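Local coordinates for mandelate racemase/muconate lactonizing enzyme family protein (Sulfitobacter sp. NAS-14.1, PDB 3T4W), which probably acts as a lyase of the enolase superfamily, within the mandelate racemase/muconate lactonizing enzyme family, on a substrate that is not established, at residues A[98-103]-A[111-116]; A[145-150]-A[354-359]; A[192-197]-A[408-413]. One frame throughout, in Å; residues are numbered along the deposited sequence.

Interaction 1: residues A[98-103]-A[111-116]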
# COMPACT_ATOMS: atom_id res chain seq x y z
N ARG A 98 10.51 -32.13 -12.80
CA ARG A 98 10.33 -32.62 -14.17
C ARG A 98 8.88 -32.49 -14.64
O ARG A 98 8.61 -32.01 -15.74
CB ARG A 98 10.73 -34.09 -14.29
CG ARG A 98 12.21 -34.38 -14.24
CD ARG A 98 12.43 -35.88 -14.18
NE ARG A 98 13.84 -36.26 -14.16
CZ ARG A 98 14.29 -37.46 -13.81
NH1 ARG A 98 13.43 -38.40 -13.44
NH2 ARG A 98 15.59 -37.72 -13.83
N ALA A 99 7.95 -32.95 -13.81
CA ALA A 99 6.53 -32.92 -14.14
C ALA A 99 6.00 -31.49 -14.21
O ALA A 99 5.33 -31.11 -15.17
CB ALA A 99 5.73 -33.75 -13.14
N TYR A 100 6.30 -30.70 -13.17
CA TYR A 100 5.93 -29.29 -13.08
C TYR A 100 6.39 -28.52 -14.31
O TYR A 100 5.71 -27.58 -14.77
CB TYR A 100 6.56 -28.68 -11.83
CG TYR A 100 6.09 -27.28 -11.50
CD1 TYR A 100 4.79 -27.05 -11.06
CD2 TYR A 100 6.95 -26.19 -11.60
CE1 TYR A 100 4.35 -25.77 -10.75
CE2 TYR A 100 6.53 -24.91 -11.28
CZ TYR A 100 5.22 -24.71 -10.86
OH TYR A 100 4.79 -23.44 -10.54
N SER A 101 7.54 -28.91 -14.85
CA SER A 101 8.15 -28.18 -15.96
C SER A 101 7.81 -28.75 -17.32
O SER A 101 8.14 -28.16 -18.34
CB SER A 101 9.66 -28.14 -15.80
OG SER A 101 10.02 -27.51 -14.59
N SER A 102 7.15 -29.91 -17.32
CA SER A 102 6.93 -30.69 -18.54
C SER A 102 6.48 -29.87 -19.76
O SER A 102 5.48 -29.16 -19.71
CB SER A 102 5.93 -31.81 -18.28
OG SER A 102 5.93 -32.75 -19.34
N GLY A 103 7.24 -29.98 -20.85
CA GLY A 103 6.86 -29.36 -22.11
C GLY A 103 7.07 -27.86 -22.15
O GLY A 103 6.39 -27.15 -22.89
N THR A 111 -4.26 -30.57 -14.58
CA THR A 111 -4.47 -31.96 -15.01
C THR A 111 -3.21 -32.83 -14.87
O THR A 111 -3.27 -33.93 -14.33
CB THR A 111 -5.04 -32.07 -16.46
OG1 THR A 111 -6.46 -31.96 -16.41
CG2 THR A 111 -4.68 -33.40 -17.09
N VAL A 112 -2.06 -32.33 -15.34
CA VAL A 112 -0.82 -33.07 -15.20
C VAL A 112 -0.50 -33.27 -13.72
O VAL A 112 -0.20 -34.37 -13.27
CB VAL A 112 0.36 -32.36 -15.90
CG1 VAL A 112 1.67 -33.01 -15.52
CG2 VAL A 112 0.18 -32.39 -17.40
N MET A 113 -0.61 -32.19 -12.96
CA MET A 113 -0.30 -32.24 -11.55
C MET A 113 -1.24 -33.17 -10.79
O MET A 113 -0.87 -33.75 -9.77
CB MET A 113 -0.31 -30.84 -10.95
CG MET A 113 0.75 -30.65 -9.89
SD MET A 113 2.46 -30.50 -10.48
CE MET A 113 2.51 -31.35 -12.06
N GLY A 114 -2.47 -33.32 -11.28
CA GLY A 114 -3.39 -34.27 -10.69
C GLY A 114 -2.84 -35.67 -10.90
O GLY A 114 -2.93 -36.52 -10.01
N ALA A 115 -2.28 -35.91 -12.08
CA ALA A 115 -1.72 -37.21 -12.40
C ALA A 115 -0.49 -37.45 -11.54
O ALA A 115 -0.35 -38.51 -10.94
CB ALA A 115 -1.37 -37.31 -13.88
N PHE A 116 0.39 -36.46 -11.47
CA PHE A 116 1.62 -36.61 -10.71
C PHE A 116 1.38 -36.84 -9.23
O PHE A 116 2.10 -37.60 -8.59
CB PHE A 116 2.55 -35.41 -10.88
CG PHE A 116 3.75 -35.47 -9.99
CD1 PHE A 116 4.85 -36.23 -10.35
CD2 PHE A 116 3.79 -34.78 -8.79
CE1 PHE A 116 5.97 -36.29 -9.53
CE2 PHE A 116 4.90 -34.84 -7.97
CZ PHE A 116 5.99 -35.60 -8.34

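Interaction 2: residues A[145-150]-A[354-359]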
# COMPACT_ATOMS: atom_id res chain seq x y z
N GLU A 145 -0.22 -37.58 17.87
CA GLU A 145 -0.59 -38.96 18.12
C GLU A 145 -1.95 -39.26 17.50
O GLU A 145 -2.17 -40.33 16.94
CB GLU A 145 -0.58 -39.26 19.62
CG GLU A 145 0.74 -38.88 20.29
CD GLU A 145 0.99 -39.61 21.59
OE1 GLU A 145 1.86 -39.16 22.37
OE2 GLU A 145 0.32 -40.64 21.84
N ARG A 146 -2.85 -38.29 17.58
CA ARG A 146 -4.18 -38.42 16.99
C ARG A 146 -4.50 -37.20 16.15
O ARG A 146 -3.89 -36.14 16.31
CB ARG A 146 -5.23 -38.57 18.09
CG ARG A 146 -5.21 -39.91 18.77
CD ARG A 146 -5.76 -39.80 20.19
NE ARG A 146 -7.22 -39.80 20.24
CZ ARG A 146 -7.96 -38.72 20.46
NH1 ARG A 146 -9.28 -38.82 20.49
NH2 ARG A 146 -7.38 -37.54 20.65
N VAL A 147 -5.47 -37.35 15.26
CA VAL A 147 -5.87 -36.25 14.41
C VAL A 147 -7.38 -36.04 14.49
O VAL A 147 -8.16 -37.00 14.38
CB VAL A 147 -5.44 -36.47 12.95
CG1 VAL A 147 -6.03 -35.39 12.04
CG2 VAL A 147 -3.92 -36.49 12.86
N ARG A 148 -7.77 -34.80 14.71
CA ARG A 148 -9.17 -34.40 14.76
C ARG A 148 -9.80 -34.64 13.39
O ARG A 148 -9.22 -34.31 12.36
CB ARG A 148 -9.26 -32.92 15.13
CG ARG A 148 -10.60 -32.49 15.69
CD ARG A 148 -10.56 -31.00 16.02
NE ARG A 148 -11.90 -30.45 16.16
CZ ARG A 148 -12.18 -29.16 16.27
NH1 ARG A 148 -11.21 -28.25 16.26
NH2 ARG A 148 -13.44 -28.77 16.38
N GLY A 149 -10.98 -35.24 13.39
CA GLY A 149 -11.68 -35.50 12.15
C GLY A 149 -12.97 -34.71 12.05
O GLY A 149 -13.49 -34.21 13.04
N TYR A 150 -13.48 -34.59 10.83
CA TYR A 150 -14.82 -34.08 10.65
C TYR A 150 -15.51 -34.78 9.49
O TYR A 150 -14.85 -35.36 8.63
CB TYR A 150 -14.82 -32.56 10.44
CG TYR A 150 -14.39 -32.07 9.07
CD1 TYR A 150 -13.05 -31.85 8.78
CD2 TYR A 150 -15.33 -31.79 8.09
CE1 TYR A 150 -12.66 -31.38 7.54
CE2 TYR A 150 -14.95 -31.31 6.85
CZ TYR A 150 -13.61 -31.11 6.58
OH TYR A 150 -13.23 -30.64 5.34
N LEU A 354 -5.39 -28.53 11.51
CA LEU A 354 -6.69 -28.21 12.09
C LEU A 354 -7.54 -29.47 12.26
O LEU A 354 -7.87 -29.87 13.37
CB LEU A 354 -7.43 -27.19 11.23
CG LEU A 354 -8.88 -26.89 11.65
CD1 LEU A 354 -8.97 -26.67 13.14
CD2 LEU A 354 -9.42 -25.68 10.89
N MET A 355 -7.88 -30.09 11.14
CA MET A 355 -8.68 -31.31 11.15
C MET A 355 -8.67 -31.95 9.77
O MET A 355 -8.35 -31.30 8.78
CB MET A 355 -10.11 -31.02 11.60
CG MET A 355 -10.77 -29.86 10.86
SD MET A 355 -12.46 -29.54 11.42
CE MET A 355 -12.20 -29.42 13.18
N CYS A 356 -9.03 -33.23 9.72
CA CYS A 356 -9.07 -33.97 8.47
C CYS A 356 -10.50 -34.29 8.06
O CYS A 356 -11.29 -34.81 8.87
CB CYS A 356 -8.28 -35.27 8.61
SG CYS A 356 -6.52 -35.10 8.26
N GLU A 357 -10.84 -33.97 6.82
CA GLU A 357 -12.14 -34.36 6.26
C GLU A 357 -12.25 -35.88 6.26
O GLU A 357 -11.30 -36.59 5.91
CB GLU A 357 -12.32 -33.79 4.85
CG GLU A 357 -13.74 -33.93 4.31
CD GLU A 357 -14.11 -32.85 3.29
OE1 GLU A 357 -13.22 -32.40 2.55
OE2 GLU A 357 -15.29 -32.45 3.24
N CYS A 358 -13.41 -36.39 6.67
CA CYS A 358 -13.62 -37.83 6.72
C CYS A 358 -14.92 -38.23 6.03
O CYS A 358 -15.90 -37.49 6.03
CB CYS A 358 -13.62 -38.32 8.16
SG CYS A 358 -12.03 -38.24 8.99
N ILE A 359 -14.91 -39.42 5.45
CA ILE A 359 -16.08 -39.97 4.80
C ILE A 359 -16.18 -41.45 5.13
O ILE A 359 -15.41 -42.26 4.61
CB ILE A 359 -16.01 -39.81 3.28
CG1 ILE A 359 -15.72 -38.35 2.92
CG2 ILE A 359 -17.29 -40.31 2.63
CD1 ILE A 359 -15.74 -38.06 1.44

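Interaction 3: residues A[192-197]-A[408-413]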
# COMPACT_ATOMS: atom_id res chain seq x y z
N GLY A 192 -27.26 -23.48 -2.12
CA GLY A 192 -27.67 -23.59 -3.51
C GLY A 192 -26.58 -24.13 -4.41
O GLY A 192 -25.45 -24.34 -3.97
N PRO A 193 -26.91 -24.36 -5.69
CA PRO A 193 -26.00 -25.03 -6.62
C PRO A 193 -24.95 -24.09 -7.21
O PRO A 193 -25.21 -22.90 -7.41
CB PRO A 193 -26.95 -25.51 -7.72
CG PRO A 193 -27.92 -24.38 -7.80
CD PRO A 193 -28.21 -24.10 -6.33
N TYR A 194 -23.77 -24.63 -7.47
CA TYR A 194 -22.74 -23.91 -8.19
C TYR A 194 -22.94 -24.23 -9.66
O TYR A 194 -23.27 -25.35 -10.00
CB TYR A 194 -21.37 -24.40 -7.74
CG TYR A 194 -21.34 -25.89 -7.45
CD1 TYR A 194 -21.74 -26.38 -6.21
CD2 TYR A 194 -20.90 -26.80 -8.41
CE1 TYR A 194 -21.71 -27.73 -5.93
CE2 TYR A 194 -20.87 -28.16 -8.14
CZ TYR A 194 -21.28 -28.62 -6.90
OH TYR A 194 -21.26 -29.96 -6.62
N THR A 195 -22.76 -23.23 -10.52
CA THR A 195 -22.97 -23.44 -11.94
C THR A 195 -21.75 -23.08 -12.76
O THR A 195 -20.88 -22.32 -12.33
CB THR A 195 -24.18 -22.64 -12.46
OG1 THR A 195 -23.75 -21.35 -12.92
CG2 THR A 195 -25.22 -22.48 -11.35
N MET A 196 -21.71 -23.65 -13.96
CA MET A 196 -20.70 -23.37 -14.97
C MET A 196 -20.58 -21.87 -15.30
O MET A 196 -19.61 -21.44 -15.94
CB MET A 196 -21.06 -24.20 -16.22
CG MET A 196 -20.79 -23.57 -17.56
SD MET A 196 -22.13 -22.52 -18.19
CE MET A 196 -23.56 -23.46 -17.72
N ARG A 197 -21.54 -21.08 -14.83
CA ARG A 197 -21.67 -19.69 -15.25
C ARG A 197 -20.69 -18.74 -14.58
O ARG A 197 -20.40 -17.67 -15.11
CB ARG A 197 -23.11 -19.19 -15.02
CG ARG A 197 -24.11 -19.88 -15.91
CD ARG A 197 -25.56 -19.57 -15.55
NE ARG A 197 -26.43 -20.44 -16.34
CZ ARG A 197 -26.67 -20.26 -17.64
NH1 ARG A 197 -26.12 -19.23 -18.28
NH2 ARG A 197 -27.46 -21.10 -18.29
N LEU A 408 -17.20 -34.89 -10.51
CA LEU A 408 -18.06 -33.82 -10.04
C LEU A 408 -18.48 -33.01 -11.25
O LEU A 408 -17.85 -33.10 -12.30
CB LEU A 408 -17.32 -32.90 -9.08
CG LEU A 408 -17.23 -33.32 -7.61
CD1 LEU A 408 -16.16 -32.51 -6.89
CD2 LEU A 408 -18.58 -33.13 -6.96
N GLU A 409 -19.53 -32.22 -11.10
CA GLU A 409 -20.03 -31.45 -12.24
C GLU A 409 -20.68 -30.14 -11.80
O GLU A 409 -21.34 -30.08 -10.77
CB GLU A 409 -21.03 -32.29 -13.04
CG GLU A 409 -20.37 -33.27 -13.99
CD GLU A 409 -21.36 -34.25 -14.61
OE1 GLU A 409 -22.52 -34.28 -14.15
OE2 GLU A 409 -20.96 -34.99 -15.54
N MET A 410 -20.46 -29.09 -12.59
CA MET A 410 -21.13 -27.81 -12.36
C MET A 410 -22.34 -27.72 -13.28
O MET A 410 -22.20 -27.75 -14.50
CB MET A 410 -20.19 -26.62 -12.58
CG MET A 410 -18.84 -26.77 -11.92
SD MET A 410 -17.94 -25.22 -11.72
CE MET A 410 -18.89 -24.47 -10.39
N GLN A 411 -23.53 -27.63 -12.69
CA GLN A 411 -24.76 -27.65 -13.46
C GLN A 411 -24.84 -26.52 -14.49
O GLN A 411 -24.17 -25.49 -14.35
CB GLN A 411 -25.97 -27.60 -12.53
CG GLN A 411 -26.37 -26.21 -12.12
CD GLN A 411 -27.64 -26.22 -11.30
OE1 GLN A 411 -27.94 -27.20 -10.62
NE2 GLN A 411 -28.40 -25.13 -11.37
N GLU A 412 -25.65 -26.72 -15.51
CA GLU A 412 -25.77 -25.74 -16.58
C GLU A 412 -26.83 -24.67 -16.27
O GLU A 412 -26.64 -23.49 -16.57
CB GLU A 412 -26.07 -26.43 -17.91
CG GLU A 412 -26.28 -25.45 -19.05
CD GLU A 412 -25.58 -25.87 -20.34
OE1 GLU A 412 -24.62 -26.67 -20.28
OE2 GLU A 412 -25.99 -25.36 -21.41
N ALA A 413 -27.93 -25.09 -15.65
CA ALA A 413 -29.01 -24.17 -15.33
C ALA A 413 -28.52 -23.07 -14.41
O ALA A 413 -27.69 -23.31 -13.52
CB ALA A 413 -30.15 -24.92 -14.69

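Interaction 1: residues A[98-103]-A[111-116]
Met113 reaches out from helix 110-130 to touch Ala99 and Tyr100 on helix 92-101, and its path shows how the two helices pack. CB and CG lead the side chain off its own helix, and a bend at chi2 (74°) turns the sulfur toward the other one. There Met113 SD comes to the edge of the Tyr100 ring, near its plane, 4.2 Å from CD1. Met113 CE lies against the backbone instead, 4.0 Å from Tyr100 N, and also touches the methyl group of Ala99. A flexible, unbranched thioether suits this place because it can lie along a helix surface and fit between a ring and a main chain. Both helices belong to the N-terminal domain of the enolase superfamily, in which a three-stranded antiparallel sheet is followed by helices, and helix 69-83 adds Val79 against Val112. The CB of Ala99 points toward helix 110-130, and its small methyl group leaves room for the large residues opposite. This CB meets Phe116 obliquely, 3.8 Å from CD1. Phe116 has CG anti to its backbone N (chi1 174°), which carries the ring toward helix 92-101, where it also rests on Met95 and Tyr96. Val112 contributes a branch of its own: CG1 stands 4.1 Å from Ala99 O. No hydrogen bond crosses between the segments; the side-chain contacts are apolar and all the touching residues are buried. The polar end of Tyr100 is used between molecules, its OH hydrogen-bonding Asp262 OD2 of the second subunit.

Interaction 2: residues A[145-150]-A[354-359]
The ring of Tyr150 turns one face to the CA of Glu357, the very residue with which it is bridged. Glu357 CA sits 3.7 Å from the ring centroid and 28° off the ring normal, a CH-pi contact. This is the seam of the barrel: parallel strands 146-152 and 356-358, the first and last of the (beta/alpha)7-beta barrel of the enolase superfamily, meet here and close it. Tyr150 has CG between its backbone N and carbonyl carbon (chi1 77°), which folds the ring over its partner instead of away from it. Met355 SD approaches the same ring obliquely, 3.6 Å from CD1, as a Met-aromatic contact. The phenol and carboxylate ends share Lys187: Tyr150 OH hydrogen-bonds its NZ, and Glu357 OE2 forms a salt bridge to it, while Glu357 OE1 accepts a hydrogen bond from Leu333 N, so both carboxylate oxygens are held. Arg148 forms a salt bridge with Asp226 on strand 226-229.

Three backbone bonds join the strands in parallel register. Cys356 N donates to Arg148 O at 2.9 Å and 161°, and Tyr150 N donates to Cys356 O at 2.9 Å; Cys358 N to Tyr150 O follows, less straight. Glycine suits position 149, probably because its lack of a side chain accommodates the nearby sulfur of Cys358. On the face covered by Ala347 of helix 337-349, Val147 CG1 rests 3.8 Å from Cys356 SG.

Interaction 3: residues A[192-197]-A[408-413]
Met196 N donates to Gln411 O at 3.1 Å, a nearly straight bond (167°) that ties the two irregular segments together. Beside it, Arg197 turns its guanidinium toward Glu412 O, to which NE and NH2 each make a weak bond. Met410 points into the other segment, and a bend at chi3 (73°) brings its CE to 3.6 Å from Tyr194 CB and 3.5 Å from Thr195 O. The Tyr194 ring meets Glu409 O obliquely, 3.3 Å from CE2, and its OH lies near Leu408 CD2. The amide of Gln411 packs against the ring of Pro193, with OE1 3.5 Å from Pro193 CB.

Here the last modelled loop lies against the loop that follows barrel strand 185-188, joining the tail to the barrel of the enolase fold. Two internal bonds shape the partners. Gln411 NE2 donates to Ala413 O at 2.9 Å, from above the carbonyl plane, which holds the amide beside the proline. Thr195 OG1 accepts from Arg197 N in an ST turn, though the position of that nitrogen is uncertain.

Farther out, other subunits take part. Glu412 OE2 forms a salt bridge with Arg98 of the second subunit, and Arg197 NH1 hydrogen-bonds Met143 O of the fourth.

How the interactions relate
The three contacts lie in different parts of the chain. Their centres are about 29 Å apart between interactions 1 and 2, 27 Å between 1 and 3, and 29 Å between 2 and 3, and none touches another. Interaction 1 belongs to the N-terminal helices and closes before the others open; helix 110-130 leads on to strand 146-152, where interaction 2 begins. Interactions 2 and 3 alternate along the chain: 145-150, 192-197, 354-359, then 408-413. The barrel is thus closed by its last strand before the tail reaches back to an early loop. Arg98 of interaction 1 pairs with Glu412 of interaction 3 in the second subunit, so one copy's N-terminal helices meet another's C-terminal tail.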